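Local coordinates for metallo-beta-lactamase family protein (Thermus thermophilus, PDB 2ZO4) that binds two zinc ions in a metallo-beta-lactamase fold and is probably a hydrolase, its substrate not established, at residues L26-A34 / L156-R164. Sequence-based numbering, arbitrary orientation.
Sequences LLQGAGEVA and LEVAGKRLR
Ala159, in the type I' turn of the hairpin 156-164, is pressed against a second hairpin, residues 26-34, where the two facing sheets of the alpha-beta/beta-alpha sandwich of the metallo-beta-lactamase fold meet. Its CB lies 3.9 Å from Leu27 CB, and its CA makes a CA-H...O contact with Gly29 O at 3.3 Å. From strand 32-36 of the 26-34 hairpin comes Glu32, with CG anti to the carbonyl carbon and the chain extended beyond it. This carries the carboxylate across to the turn, where Ala159 N donates to Glu32 OE1 (2.9 Å, N-H...O 166°). The bond is nearly straight but meets the oxygen from above the carboxylate plane, 38° out of it. A water donates to Glu32 OE2 and Glu157 O, so both carboxylate oxygens are tied to the 156-164 hairpin. A second water joins Gln28 O, Ala159 O and Lys161 NZ; the ammonium also bonds Pro6 O. Past the turn, along the strands, the contact becomes apolar. Leu27 and Leu163 reach toward each other tip to tip, CD2 to CD1 at 3.9 Å, with Lys161 CD alongside. Strands 32-34 and 156-158 run at 110° to each other, and between them Val158 CG1, anti to its own nitrogen, sits tightly on Ala34 CB at 3.4 Å. Leu67 and Phe178 pack against Leu163 from strands 65-68 and 176-180. Each hairpin is held in shape by its own backbone bonds, such as Ala34 N to Leu27 O at 2.8 Å and Lys161 N to Val158 O at 2.9 Å.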
loop_
_atom_site.group_PDB
_atom_site.type_symbol
_atom_site.label_atom_id
_atom_site.label_comp_id
_atom_site.label_asym_id
_atom_site.label_seq_id
_atom_site.Cartn_x
_atom_site.Cartn_y
_atom_site.Cartn_z
ATOM N N LEU A 26 10.180 -2.270 13.768
ATOM C CA LEU A 26 11.502 -1.804 14.176
ATOM C C LEU A 26 12.466 -2.988 14.237
ATOM O O LEU A 26 12.184 -4.002 14.884
ATOM C CB LEU A 26 11.407 -1.114 15.549
ATOM C CG LEU A 26 12.546 -0.303 16.192
ATOM C CD1 LEU A 26 13.773 -1.136 16.549
ATOM C CD2 LEU A 26 12.942 0.897 15.337
ATOM N N LEU A 27 13.590 -2.856 13.542
ATOM C CA LEU A 27 14.642 -3.867 13.571
ATOM C C LEU A 27 15.871 -3.292 14.252
ATOM O O LEU A 27 16.361 -2.238 13.863
ATOM C CB LEU A 27 14.992 -4.352 12.159
ATOM C CG LEU A 27 14.043 -5.313 11.432
ATOM C CD1 LEU A 27 12.789 -4.611 10.945
ATOM C CD2 LEU A 27 14.756 -5.960 10.259
ATOM N N GLN A 28 16.348 -3.977 15.286
ATOM C CA GLN A 28 17.563 -3.573 15.988
ATOM C C GLN A 28 18.506 -4.771 16.117
ATOM O O GLN A 28 18.073 -5.875 16.429
ATOM C CB GLN A 28 17.213 -3.006 17.370
ATOM C CG GLN A 28 18.393 -2.427 18.154
ATOM C CD GLN A 28 17.989 -1.924 19.533
ATOM O OE1 GLN A 28 17.043 -2.426 20.140
ATOM N NE2 GLN A 28 18.708 -0.929 20.031
ATOM N N GLY A 29 19.789 -4.544 15.867
ATOM C CA GLY A 29 20.793 -5.598 15.963
ATOM C C GLY A 29 22.057 -5.237 15.213
ATOM O O GLY A 29 22.032 -4.399 14.307
ATOM N N ALA A 30 23.163 -5.874 15.599
ATOM C CA ALA A 30 24.480 -5.639 14.999
ATOM C C ALA A 30 24.855 -4.153 14.953
ATOM O O ALA A 30 25.548 -3.707 14.039
ATOM C CB ALA A 30 24.565 -6.279 13.599
ATOM N N GLY A 31 24.389 -3.400 15.945
ATOM C CA GLY A 31 24.683 -1.973 16.048
ATOM C C GLY A 31 23.832 -1.091 15.149
ATOM O O GLY A 31 24.020 0.129 15.119
ATOM N N GLU A 32 22.894 -1.708 14.429
ATOM C CA GLU A 32 22.030 -1.005 13.478
ATOM C C GLU A 32 20.595 -0.919 13.973
ATOM O O GLU A 32 20.119 -1.813 14.677
ATOM C CB GLU A 32 22.033 -1.714 12.117
ATOM C CG GLU A 32 23.311 -1.554 11.303
ATOM C CD GLU A 32 23.323 -2.428 10.055
ATOM O OE1 GLU A 32 22.237 -2.868 9.610
ATOM O OE2 GLU A 32 24.422 -2.676 9.513
ATOM N N VAL A 33 19.915 0.160 13.587
ATOM C CA VAL A 33 18.483 0.321 13.818
ATOM C C VAL A 33 17.796 0.696 12.497
ATOM O O VAL A 33 18.241 1.608 11.787
ATOM C CB VAL A 33 18.169 1.404 14.893
ATOM C CG1 VAL A 33 16.666 1.536 15.103
ATOM C CG2 VAL A 33 18.854 1.083 16.226
ATOM N N ALA A 34 16.713 -0.007 12.183
ATOM C CA ALA A 34 15.953 0.239 10.963
ATOM C C ALA A 34 14.458 0.247 11.230
ATOM O O ALA A 34 13.977 -0.454 12.117
ATOM C CB ALA A 34 16.282 -0.806 9.916
ATOM N N LEU A 156 18.856 -7.767 1.383
ATOM C CA LEU A 156 19.351 -6.709 2.249
ATOM C C LEU A 156 19.792 -7.269 3.596
ATOM O O LEU A 156 19.081 -8.071 4.211
ATOM C CB LEU A 156 18.275 -5.635 2.459
ATOM C CG LEU A 156 17.650 -4.936 1.244
ATOM C CD1 LEU A 156 16.330 -4.288 1.639
ATOM C CD2 LEU A 156 18.582 -3.902 0.634
ATOM N N GLU A 157 20.968 -6.851 4.044
ATOM C CA GLU A 157 21.427 -7.155 5.390
ATOM C C GLU A 157 21.099 -5.959 6.261
ATOM O O GLU A 157 21.708 -4.894 6.129
ATOM C CB GLU A 157 22.927 -7.451 5.418
ATOM C CG GLU A 157 23.268 -8.897 5.141
ATOM C CD GLU A 157 23.212 -9.229 3.673
ATOM O OE1 GLU A 157 24.228 -9.030 2.977
ATOM O OE2 GLU A 157 22.151 -9.698 3.213
ATOM N N VAL A 158 20.113 -6.141 7.132
ATOM C CA VAL A 158 19.572 -5.050 7.931
ATOM C C VAL A 158 19.474 -5.482 9.384
ATOM O O VAL A 158 18.726 -6.406 9.709
ATOM C CB VAL A 158 18.151 -4.632 7.453
ATOM C CG1 VAL A 158 17.644 -3.466 8.277
ATOM C CG2 VAL A 158 18.139 -4.277 5.971
ATOM N N ALA A 159 20.238 -4.809 10.245
ATOM C CA ALA A 159 20.193 -5.022 11.698
ATOM C C ALA A 159 20.372 -6.488 12.100
ATOM O O ALA A 159 19.657 -7.000 12.962
ATOM C CB ALA A 159 18.895 -4.445 12.283
ATOM N N GLY A 160 21.322 -7.164 11.458
ATOM C CA GLY A 160 21.619 -8.562 11.776
ATOM C C GLY A 160 20.702 -9.564 11.097
ATOM O O GLY A 160 20.931 -10.773 11.172
ATOM N N LYS A 161 19.663 -9.064 10.434
ATOM C CA LYS A 161 18.739 -9.920 9.695
ATOM C C LYS A 161 18.926 -9.805 8.181
ATOM O O LYS A 161 19.495 -8.830 7.684
ATOM C CB LYS A 161 17.292 -9.636 10.114
ATOM C CG LYS A 161 16.948 -10.228 11.481
ATOM C CD LYS A 161 15.703 -9.614 12.082
ATOM C CE LYS A 161 15.346 -10.279 13.413
ATOM N NZ LYS A 161 16.391 -10.084 14.461
ATOM N N ARG A 162 18.468 -10.827 7.462
ATOM C CA ARG A 162 18.543 -10.842 6.008
ATOM C C ARG A 162 17.137 -10.837 5.417
ATOM O O ARG A 162 16.351 -11.762 5.639
ATOM C CB ARG A 162 19.347 -12.044 5.514
ATOM C CG ARG A 162 19.777 -11.927 4.056
ATOM C CD ARG A 162 20.930 -12.868 3.727
ATOM N NE ARG A 162 21.085 -13.008 2.279
ATOM C CZ ARG A 162 22.041 -12.437 1.550
ATOM N NH1 ARG A 162 22.969 -11.687 2.123
ATOM N NH2 ARG A 162 22.071 -12.633 0.238
ATOM N N LEU A 163 16.839 -9.779 4.672
ATOM C CA LEU A 163 15.498 -9.526 4.157
ATOM C C LEU A 163 15.470 -9.640 2.639
ATOM O O LEU A 163 16.272 -9.010 1.954
ATOM C CB LEU A 163 15.039 -8.123 4.569
ATOM C CG LEU A 163 14.590 -7.872 6.012
ATOM C CD1 LEU A 163 15.737 -7.966 7.012
ATOM C CD2 LEU A 163 13.927 -6.515 6.106
ATOM N N ARG A 164 14.541 -10.435 2.119
ATOM C CA ARG A 164 14.357 -10.555 0.680
ATOM C C ARG A 164 13.275 -9.587 0.224
ATOM O O ARG A 164 12.160 -9.600 0.752
ATOM C CB ARG A 164 13.977 -11.990 0.297
ATOM C CG ARG A 164 13.860 -12.239 -1.211
ATOM C CD ARG A 164 15.228 -12.304 -1.894
ATOM N NE ARG A 164 16.008 -13.446 -1.415
ATOM C CZ ARG A 164 17.281 -13.687 -1.726
ATOM N NH1 ARG A 164 17.951 -12.869 -2.530
ATOM N NH2 ARG A 164 17.887 -14.757 -1.224
HETATM O O HOH W 1 17.203 -7.416 14.184
HETATM O O HOH W 2 24.659 -4.348 6.905
#